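Local coordinates for protein histidine kinase (Synechocystis sp., PDB 5DFY) that probably works as a light-responsive sensor histidine kinase, this piece being its third GAF domain, which carries a covalently bound phycocyanobilin chromophore, at residues I54-A57 with T58-V62; G128-T132 with A133-D137; L140-L143 with R144-I148. All blocks are in the same frame, centred on the assembly; numbering follows the deposited sequence.

How the contacts relate
All three contacts are local and lie in one bilin-binding GAF domain. Contact 1, within helix 50-66, is remote from the others: its centre is about 27 Å from that of contact 2 and about 23 Å from that of contact 3, on the opposite side of the chain's centre, and its Ser59 side chain is about 10 Å from the phycocyanobilin. Contacts 2 and 3 are neighbours, with centres about 10 Å apart, and both reach the chromophore, contact 2 at a propionate and contact 3 at OC, the carbonyl oxygen of one of its terminal rings. They also hold each other: Glu131 OE1 makes a salt bridge of 2.8 Å to Arg144 NH2, and Phe135 CD2 packs 3.6 Å from Leu143 CD1.

Contact 1: residues I54-A57 with T58-V62; sequences IFRA and TSDEV
Ile54 to Ala57 and Thr58 to Val62 are consecutive turns of helix 50-66, joined by unbroken i to i+4 bonds: Thr58 N gives to Ile54 O at 3.0 Å, Asp60 N to Arg56 O at 2.9 Å, and Ser59 and Glu61 repeat the pattern onto Phe55 and Ala57. This is an amphipathic helix of the GAF domain. Phe55 and Ser59 look onto the antiparallel sheet, against strand 82-89, with Ser59 also reaching strand 70-76, while Ile54 and Thr58 meet Leu192 of helix 179-203.

The side chains add to the backbone ladder mainly on the buried side. Ser59 places OG beside its own backbone N (chi1 -63°), which folds the hydroxyl back along the helix until OG donates to Phe55 O at 2.8 Å. That oxygen is then gripped twice, because Ser59 N and OG come at it from opposite faces of the carbonyl plane. Ser59 has a second conformer, however, so the hydroxyl bond is probably not permanent; where it forms, it satisfies a polar group in a buried place.

Farther round the helix, Arg56 and Asp60 sit one turn apart without their charged ends joining. Between the side chains the nearest approach is Arg56 CG to Asp60 OD2, 3.6 Å. Arg56 NE stays 5.1 Å from Asp60 OD2, with the guanidinium and carboxylate planes turned 59° apart, and probably no more than a diffuse attraction of charge acts between them. Each polar end has a partner elsewhere: Arg56 NH1 bonds to Asn53 OD1, and Asp60 OD1 to Ser88 OG on strand 82-89, tying helix to sheet.

Thr58 also turns its hydroxyl back toward the preceding turn, where a water donates a hydrogen bond to Ile54 O at 3.1 Å and lies 2.8 Å from Thr58 OG1.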
loop_
_atom_site.group_PDB
_atom_site.type_symbol
_atom_site.label_atom_id
_atom_site.label_comp_id
_atom_site.label_asym_id
_atom_site.label_seq_id
_atom_site.Cartn_x
_atom_site.Cartn_y
_atom_site.Cartn_z
ATOM N N ILE A 54 17.071 1.658 1.528
ATOM C CA ILE A 54 15.848 2.001 2.241
ATOM C C ILE A 54 15.888 1.414 3.658
ATOM O O ILE A 54 15.552 2.096 4.626
ATOM C CB ILE A 54 14.605 1.491 1.485
ATOM C CG1 ILE A 54 14.422 2.316 0.209
ATOM C CG2 ILE A 54 13.358 1.574 2.359
ATOM C CD1 ILE A 54 13.455 1.680 -0.786
ATOM N N PHE A 55 16.294 0.158 3.769
ATOM C CA PHE A 55 16.364 -0.506 5.060
ATOM C C PHE A 55 17.395 0.151 5.958
ATOM O O PHE A 55 17.177 0.317 7.159
ATOM C CB PHE A 55 16.698 -1.993 4.902
ATOM C CG PHE A 55 15.701 -2.755 4.093
ATOM C CD1 PHE A 55 14.341 -2.550 4.272
ATOM C CD2 PHE A 55 16.110 -3.672 3.152
ATOM C CE1 PHE A 55 13.411 -3.254 3.520
ATOM C CE2 PHE A 55 15.186 -4.359 2.389
ATOM C CZ PHE A 55 13.832 -4.137 2.574
ATOM N N ARG A 56 18.545 0.507 5.359
ATOM C CA ARG A 56 19.554 1.203 6.164
ATOM C C ARG A 56 19.014 2.523 6.686
ATOM O O ARG A 56 19.116 2.834 7.883
ATOM C CB ARG A 56 20.823 1.427 5.330
ATOM C CG ARG A 56 21.966 2.082 6.099
ATOM C CD ARG A 56 23.175 2.261 5.185
ATOM N NE ARG A 56 22.894 3.198 4.098
ATOM C CZ ARG A 56 22.673 2.847 2.829
ATOM N NH1 ARG A 56 22.691 1.563 2.466
ATOM N NH2 ARG A 56 22.425 3.787 1.918
ATOM N N ALA A 57 18.417 3.307 5.826
ATOM C CA ALA A 57 17.943 4.613 6.232
ATOM C C ALA A 57 16.915 4.475 7.343
ATOM O O ALA A 57 16.981 5.174 8.345
ATOM C CB ALA A 57 17.346 5.376 5.044
ATOM N N THR A 58 15.964 3.569 7.163
ATOM C CA THR A 58 14.904 3.418 8.144
ATOM C C THR A 58 15.460 2.928 9.468
ATOM O O THR A 58 15.109 3.453 10.520
ATOM C CB THR A 58 13.810 2.431 7.664
ATOM O OG1 THR A 58 13.144 2.984 6.524
ATOM C CG2 THR A 58 12.791 2.174 8.768
ATOM N N SER A 59 16.319 1.928 9.426
ATOM C CA SER A 59 16.806 1.280 10.639
ATOM C C SER A 59 17.646 2.264 11.450
ATOM O O SER A 59 17.527 2.349 12.664
ATOM C CB SER A 59 17.636 0.033 10.311
ATOM O OG SER A 59 16.855 -0.956 9.641
ATOM N N ASP A 60 18.520 2.993 10.746
ATOM C CA ASP A 60 19.357 3.996 11.401
ATOM C C ASP A 60 18.504 5.133 11.965
ATOM O O ASP A 60 18.788 5.663 13.041
ATOM C CB ASP A 60 20.390 4.592 10.435
ATOM C CG ASP A 60 21.504 3.618 10.054
ATOM O OD1 ASP A 60 21.664 2.540 10.685
ATOM O OD2 ASP A 60 22.254 3.956 9.107
ATOM N N GLU A 61 17.448 5.512 11.244
ATOM C CA GLU A 61 16.545 6.547 11.718
ATOM C C GLU A 61 15.857 6.125 13.024
ATOM O O GLU A 61 15.805 6.904 13.979
ATOM C CB GLU A 61 15.516 6.881 10.622
ATOM C CG GLU A 61 14.432 7.878 11.047
ATOM C CD GLU A 61 13.358 8.097 9.970
ATOM O OE1 GLU A 61 12.962 7.125 9.282
ATOM O OE2 GLU A 61 12.906 9.250 9.825
ATOM N N VAL A 62 15.358 4.891 13.073
ATOM C CA VAL A 62 14.725 4.382 14.284
ATOM C C VAL A 62 15.704 4.424 15.450
ATOM O O VAL A 62 15.368 4.876 16.542
ATOM C CB VAL A 62 14.197 2.958 14.088
ATOM C CG1 VAL A 62 13.704 2.382 15.403
ATOM C CG2 VAL A 62 13.106 2.956 13.028
HETATM O O HOH W 1 13.796 4.605 4.310
#

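Contact 2: residues G128-T132 with A133-D137; sequences GDVET and AGFTD. With CYC (phycocyanobilin), chain B.
Water does much of the joining between Val130, Glu131 and the residues that follow: one molecule donates to Val130 O and accepts from Phe135 N, both at 2.8 Å, and a second links Glu131 O to Gly134 N. The direct backbone bond, Ala133 N to Val130 O, is weak at 3.5 Å. This winding loop of the GAF domain runs from strand 125-127 to helix 137-145, and it starts with an Asx turn, in which Asp129 OD1 takes Glu131 N from above the carboxylate plane, 40° out of it. The same oxygen forms a salt bridge with Arg149. Gly134, with positive phi, turns the chain afterwards.

Phe135 then brings its ring back over the loop. Its CG stands beside the backbone N (chi1 -73°), a setting that lets the methyl of Ala133 rest on one ring face, 3.5 Å above the plane and toward the rim. CE2 reaches Val130 CB at 4.3 Å; Leu143 and Phe151 also touch the ring, and His139 meets it with the planes inclined at about 45°. With an alanine in place of Phe135, the Ala133 methyl and Val130 would lose their shared aromatic neighbour and would probably be left facing a gap beside Leu143 and Phe151.

Phe135 CD1 lies 3.4 Å from O1D of a chromophore propionate. Thr136, at the N-cap position of the next helix, turns its hydroxyl to the chromophore instead of capping: its N gives to O1D at 2.9 Å, and its OG1 to O2D at 2.7 Å.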
loop_
_atom_site.group_PDB
_atom_site.type_symbol
_atom_site.label_atom_id
_atom_site.label_comp_id
_atom_site.label_asym_id
_atom_site.label_seq_id
_atom_site.Cartn_x
_atom_site.Cartn_y
_atom_site.Cartn_z
ATOM N N GLY A 128 8.668 -4.174 28.096
ATOM C CA GLY A 128 9.663 -3.394 28.804
ATOM C C GLY A 128 10.763 -4.197 29.480
ATOM O O GLY A 128 11.847 -3.676 29.706
ATOM N N ASP A 129 10.487 -5.448 29.810
ATOM C CA ASP A 129 11.485 -6.326 30.419
ATOM C C ASP A 129 11.137 -7.752 30.078
ATOM O O ASP A 129 10.150 -8.293 30.582
ATOM C CB ASP A 129 11.535 -6.130 31.937
ATOM C CG ASP A 129 12.703 -6.829 32.574
ATOM O OD1 ASP A 129 13.267 -7.752 31.963
ATOM O OD2 ASP A 129 13.068 -6.435 33.706
ATOM N N VAL A 130 11.917 -8.378 29.201
ATOM C CA VAL A 130 11.594 -9.717 28.767
ATOM C C VAL A 130 11.604 -10.692 29.946
ATOM O O VAL A 130 10.974 -11.734 29.879
ATOM C CB VAL A 130 12.555 -10.241 27.684
ATOM C CG1 VAL A 130 12.487 -9.353 26.423
ATOM C CG2 VAL A 130 13.984 -10.354 28.213
ATOM N N GLU A 131 12.321 -10.349 31.007
ATOM C CA GLU A 131 12.474 -11.273 32.126
ATOM C C GLU A 131 11.208 -11.356 32.969
ATOM O O GLU A 131 11.012 -12.337 33.692
ATOM C CB GLU A 131 13.664 -10.856 32.992
ATOM C CG GLU A 131 15.010 -11.033 32.279
ATOM C CD GLU A 131 15.337 -12.485 31.945
ATOM O OE1 GLU A 131 14.854 -13.394 32.655
ATOM O OE2 GLU A 131 16.081 -12.725 30.964
ATOM N N THR A 132 10.349 -10.349 32.870
ATOM C CA THR A 132 9.122 -10.318 33.662
ATOM C C THR A 132 7.863 -10.487 32.811
ATOM O O THR A 132 6.746 -10.261 33.287
ATOM C CB THR A 132 9.015 -9.005 34.452
ATOM O OG1 THR A 132 8.804 -7.907 33.555
ATOM C CG2 THR A 132 10.265 -8.762 35.261
ATOM N N ALA A 133 8.030 -10.907 31.562
ATOM C CA ALA A 133 6.923 -10.885 30.609
ATOM C C ALA A 133 6.120 -12.179 30.598
ATOM O O ALA A 133 5.069 -12.251 29.967
ATOM C CB ALA A 133 7.450 -10.593 29.205
ATOM N N GLY A 134 6.623 -13.204 31.277
ATOM C CA GLY A 134 5.943 -14.489 31.323
ATOM C C GLY A 134 5.992 -15.250 30.011
ATOM O O GLY A 134 5.052 -15.956 29.646
ATOM N N PHE A 135 7.104 -15.120 29.301
ATOM C CA PHE A 135 7.249 -15.780 28.019
ATOM C C PHE A 135 7.536 -17.264 28.173
ATOM O O PHE A 135 8.031 -17.722 29.208
ATOM C CB PHE A 135 8.385 -15.145 27.207
ATOM C CG PHE A 135 8.066 -13.786 26.644
ATOM C CD1 PHE A 135 6.834 -13.509 26.072
ATOM C CD2 PHE A 135 9.027 -12.793 26.665
ATOM C CE1 PHE A 135 6.566 -12.268 25.548
ATOM C CE2 PHE A 135 8.761 -11.550 26.140
ATOM C CZ PHE A 135 7.531 -11.293 25.579
ATOM N N THR A 136 7.223 -18.005 27.120
ATOM C CA THR A 136 7.617 -19.400 26.999
ATOM C C THR A 136 9.136 -19.483 26.922
ATOM O O THR A 136 9.778 -18.634 26.304
ATOM C CB THR A 136 6.976 -20.049 25.749
ATOM O OG1 THR A 136 5.545 -19.941 25.840
ATOM C CG2 THR A 136 7.374 -21.508 25.609
ATOM N N ASP A 137 9.716 -20.501 27.549
ATOM C CA ASP A 137 11.172 -20.601 27.634
ATOM C C ASP A 137 11.886 -20.563 26.284
ATOM O O ASP A 137 12.916 -19.915 26.155
ATOM C CB ASP A 137 11.565 -21.879 28.371
ATOM C CG ASP A 137 11.423 -21.748 29.875
ATOM O OD1 ASP A 137 10.859 -20.736 30.346
ATOM O OD2 ASP A 137 11.871 -22.668 30.588
HETATM C CHA CYC B . 5.661 -14.867 20.440
HETATM N NA CYC B . 7.669 -14.319 18.985
HETATM C C1A CYC B . 6.392 -14.055 19.662
HETATM C C2A CYC B . 6.025 -12.635 19.336
HETATM C C3A CYC B . 7.051 -12.065 18.494
HETATM C C4A CYC B . 8.072 -13.105 18.289
HETATM C CMA CYC B . 7.029 -10.663 17.944
HETATM C CAA CYC B . 4.731 -11.975 19.776
HETATM C CBA CYC B . 3.731 -12.497 18.721
HETATM C CGA CYC B . 2.267 -12.100 18.910
HETATM O O1A CYC B . 1.899 -11.632 20.010
HETATM O O2A CYC B . 1.406 -12.261 17.977
HETATM C CHB CYC B . 9.309 -13.096 17.461
HETATM N NB CYC B . 10.083 -10.766 17.984
HETATM C C1B CYC B . 10.013 -12.013 17.172
HETATM C C2B CYC B . 10.889 -11.855 16.005
HETATM C C3B CYC B . 11.491 -10.591 16.064
HETATM C C4B CYC B . 11.046 -9.884 17.285
HETATM C CMB CYC B . 11.069 -12.923 14.948
HETATM C CAB CYC B . 12.472 -10.006 15.055
HETATM C CBB CYC B . 11.831 -8.836 14.323
HETATM O OB CYC B . 11.342 -8.785 17.690
HETATM N NC CYC B . 9.836 -18.367 19.745
HETATM C C1C CYC B . 10.998 -18.769 19.613
HETATM C C2C CYC B . 11.074 -20.435 20.027
HETATM C C3C CYC B . 9.848 -20.868 19.896
HETATM C C4C CYC B . 8.956 -19.556 20.213
HETATM C CMC CYC B . 12.178 -21.163 19.178
HETATM C CAC CYC B . 9.374 -22.113 20.832
HETATM C CBC CYC B . 10.013 -23.378 20.307
HETATM O OC CYC B . 11.960 -18.120 19.251
HETATM C CHD CYC B . 7.692 -19.557 20.658
HETATM N ND CYC B . 7.049 -17.094 20.248
HETATM C C1D CYC B . 6.871 -18.319 20.832
HETATM C C2D CYC B . 5.783 -18.276 21.655
HETATM C C3D CYC B . 5.263 -17.026 21.580
HETATM C C4D CYC B . 6.053 -16.293 20.700
HETATM C CMD CYC B . 5.287 -19.468 22.461
HETATM C CAD CYC B . 4.048 -16.518 22.315
HETATM C CBD CYC B . 4.454 -15.729 23.543
HETATM C CGD CYC B . 5.117 -16.652 24.551
HETATM O O1D CYC B . 6.354 -16.578 24.785
HETATM O O2D CYC B . 4.440 -17.519 25.169
HETATM O O HOH W 2 9.472 -13.995 30.351
HETATM O O HOH W 3 8.344 -13.670 33.571
#

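Contact 3: residues L140-L143 with R144-I148; sequences LDNL and RRFEI. With CYC (phycocyanobilin), chain B.
Asn142 and Arg145 meet through two quite different torsions. Asn142 has a chi1 of -97°, away from any staggered position, which brings its amide toward Arg145. Arg145 has CG anti to its N (chi1 171°) and an extended chain to NE, which carries it alongside Asn142, pointing the same way. NH1 donates to Asn142 OD1 at 2.9 Å; the oxygen lies at the guanidinium edge, but NH1 stands 35° out of the amide plane. NH1 also bonds to Leu105 O, and Phe146 CZ sits over the centre of one guanidinium face.

Elsewhere on the helix, Leu140 lays CD2 over a face of the Arg144 guanidinium, offset toward the rim, 3.7 Å from NH2. A water bridges Asp141 OD1 and Arg144 NH1, while the Arg144 salt bridge goes to Glu131. Helix 137-145 ends in a Schellman motif: Ile148 N donates to Leu143 O and Glu147 N to Arg144 O, both at 2.9 Å, with Glu147 at positive phi. Leu143 CD2 packs on Ile148 CG2.

Asn142 ND2 donates to phycocyanobilin OC at 2.7 Å. With OD1 taking Arg145, these two bonds probably fix the amide's sense, and the nearby positive charge probably polarises it, strengthening its hold on the ring that carries OC.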
loop_
_atom_site.group_PDB
_atom_site.type_symbol
_atom_site.label_atom_id
_atom_site.label_comp_id
_atom_site.label_asym_id
_atom_site.label_seq_id
_atom_site.Cartn_x
_atom_site.Cartn_y
_atom_site.Cartn_z
ATOM N N LEU A 140 12.019 -16.872 25.358
ATOM C CA LEU A 140 12.950 -16.145 26.222
ATOM C C LEU A 140 14.396 -16.501 25.906
ATOM O O LEU A 140 15.276 -15.641 25.959
ATOM C CB LEU A 140 12.645 -16.433 27.700
ATOM C CG LEU A 140 13.526 -15.706 28.716
ATOM C CD1 LEU A 140 13.559 -14.212 28.440
ATOM C CD2 LEU A 140 13.054 -15.964 30.148
ATOM N N ASP A 141 14.655 -17.762 25.573
ATOM C CA ASP A 141 16.015 -18.181 25.265
ATOM C C ASP A 141 16.520 -17.438 24.046
ATOM O O ASP A 141 17.683 -17.039 23.998
ATOM C CB ASP A 141 16.106 -19.691 25.026
ATOM C CG ASP A 141 15.873 -20.509 26.299
ATOM O OD1 ASP A 141 15.995 -19.953 27.417
ATOM O OD2 ASP A 141 15.570 -21.717 26.171
ATOM N N ASN A 142 15.657 -17.247 23.051
ATOM C CA ASN A 142 16.087 -16.542 21.861
ATOM C C ASN A 142 16.241 -15.055 22.133
ATOM O O ASN A 142 17.139 -14.430 21.591
ATOM C CB ASN A 142 15.120 -16.780 20.702
ATOM C CG ASN A 142 15.591 -17.889 19.780
ATOM O OD1 ASN A 142 16.780 -18.208 19.730
ATOM N ND2 ASN A 142 14.664 -18.479 19.042
ATOM N N LEU A 143 15.381 -14.492 22.975
ATOM C CA LEU A 143 15.521 -13.087 23.347
ATOM C C LEU A 143 16.875 -12.867 24.021
ATOM O O LEU A 143 17.606 -11.944 23.663
ATOM C CB LEU A 143 14.374 -12.644 24.245
ATOM C CG LEU A 143 13.009 -12.598 23.526
ATOM C CD1 LEU A 143 11.859 -12.645 24.507
ATOM C CD2 LEU A 143 12.912 -11.330 22.675
ATOM N N ARG A 144 17.214 -13.717 24.985
ATOM C CA ARG A 144 18.518 -13.623 25.644
ATOM C C ARG A 144 19.677 -13.805 24.673
ATOM O O ARG A 144 20.675 -13.081 24.731
ATOM C CB ARG A 144 18.606 -14.668 26.760
ATOM C CG ARG A 144 17.675 -14.404 27.891
ATOM C CD ARG A 144 17.630 -15.623 28.790
ATOM N NE ARG A 144 17.008 -15.312 30.060
ATOM C CZ ARG A 144 16.777 -16.215 31.004
ATOM N NH1 ARG A 144 17.101 -17.480 30.801
ATOM N NH2 ARG A 144 16.209 -15.848 32.141
ATOM N N ARG A 145 19.542 -14.765 23.765
ATOM C CA ARG A 145 20.577 -15.053 22.781
ATOM C C ARG A 145 20.883 -13.824 21.928
ATOM O O ARG A 145 22.035 -13.553 21.577
ATOM C CB ARG A 145 20.123 -16.237 21.909
ATOM C CG ARG A 145 20.958 -16.564 20.712
ATOM C CD ARG A 145 20.250 -17.684 19.914
ATOM N NE ARG A 145 20.764 -17.800 18.555
ATOM C CZ ARG A 145 20.048 -18.166 17.494
ATOM N NH1 ARG A 145 18.754 -18.452 17.603
ATOM N NH2 ARG A 145 20.632 -18.229 16.305
ATOM N N PHE A 146 19.836 -13.068 21.603
ATOM C CA PHE A 146 19.990 -11.875 20.792
ATOM C C PHE A 146 20.169 -10.604 21.630
ATOM O O PHE A 146 20.133 -9.489 21.111
ATOM C CB PHE A 146 18.791 -11.762 19.851
ATOM C CG PHE A 146 18.726 -12.896 18.848
ATOM C CD1 PHE A 146 19.873 -13.341 18.203
ATOM C CD2 PHE A 146 17.539 -13.524 18.573
ATOM C CE1 PHE A 146 19.812 -14.385 17.304
ATOM C CE2 PHE A 146 17.484 -14.568 17.679
ATOM C CZ PHE A 146 18.605 -14.987 17.043
ATOM N N GLU A 147 20.441 -10.775 22.916
ATOM C CA GLU A 147 20.724 -9.677 23.841
ATOM C C GLU A 147 19.576 -8.653 23.863
ATOM O O GLU A 147 19.794 -7.449 23.890
ATOM C CB GLU A 147 22.066 -8.996 23.508
ATOM C CG GLU A 147 22.628 -8.256 24.714
ATOM C CD GLU A 147 24.048 -7.742 24.533
ATOM O OE1 GLU A 147 24.563 -7.673 23.393
ATOM O OE2 GLU A 147 24.670 -7.393 25.555
ATOM N N ILE A 148 18.351 -9.163 23.872
ATOM C CA ILE A 148 17.160 -8.326 23.913
ATOM C C ILE A 148 16.619 -8.294 25.341
ATOM O O ILE A 148 16.140 -9.308 25.843
ATOM C CB ILE A 148 16.070 -8.853 22.964
ATOM C CG1 ILE A 148 16.563 -8.781 21.510
ATOM C CG2 ILE A 148 14.823 -8.007 23.117
ATOM C CD1 ILE A 148 15.713 -9.574 20.513
HETATM C CHA CYC B . 5.661 -14.867 20.440
HETATM N NA CYC B . 7.669 -14.319 18.985
HETATM C C1A CYC B . 6.392 -14.055 19.662
HETATM C C2A CYC B . 6.025 -12.635 19.336
HETATM C C3A CYC B . 7.051 -12.065 18.494
HETATM C C4A CYC B . 8.072 -13.105 18.289
HETATM C CMA CYC B . 7.029 -10.663 17.944
HETATM C CAA CYC B . 4.731 -11.975 19.776
HETATM C CBA CYC B . 3.731 -12.497 18.721
HETATM C CGA CYC B . 2.267 -12.100 18.910
HETATM O O1A CYC B . 1.899 -11.632 20.010
HETATM O O2A CYC B . 1.406 -12.261 17.977
HETATM C CHB CYC B . 9.309 -13.096 17.461
HETATM N NB CYC B . 10.083 -10.766 17.984
HETATM C C1B CYC B . 10.013 -12.013 17.172
HETATM C C2B CYC B . 10.889 -11.855 16.005
HETATM C C3B CYC B . 11.491 -10.591 16.064
HETATM C C4B CYC B . 11.046 -9.884 17.285
HETATM C CMB CYC B . 11.069 -12.923 14.948
HETATM C CAB CYC B . 12.472 -10.006 15.055
HETATM C CBB CYC B . 11.831 -8.836 14.323
HETATM O OB CYC B . 11.342 -8.785 17.690
HETATM N NC CYC B . 9.836 -18.367 19.745
HETATM C C1C CYC B . 10.998 -18.769 19.613
HETATM C C2C CYC B . 11.074 -20.435 20.027
HETATM C C3C CYC B . 9.848 -20.868 19.896
HETATM C C4C CYC B . 8.956 -19.556 20.213
HETATM C CMC CYC B . 12.178 -21.163 19.178
HETATM C CAC CYC B . 9.374 -22.113 20.832
HETATM C CBC CYC B . 10.013 -23.378 20.307
HETATM O OC CYC B . 11.960 -18.120 19.251
HETATM C CHD CYC B . 7.692 -19.557 20.658
HETATM N ND CYC B . 7.049 -17.094 20.248
HETATM C C1D CYC B . 6.871 -18.319 20.832
HETATM C C2D CYC B . 5.783 -18.276 21.655
HETATM C C3D CYC B . 5.263 -17.026 21.580
HETATM C C4D CYC B . 6.053 -16.293 20.700
HETATM C CMD CYC B . 5.287 -19.468 22.461
HETATM C CAD CYC B . 4.048 -16.518 22.315
HETATM C CBD CYC B . 4.454 -15.729 23.543
HETATM C CGD CYC B . 5.117 -16.652 24.551
HETATM O O1D CYC B . 6.354 -16.578 24.785
HETATM O O2D CYC B . 4.440 -17.519 25.169
HETATM O O HOH W 4 18.187 -18.995 28.523
#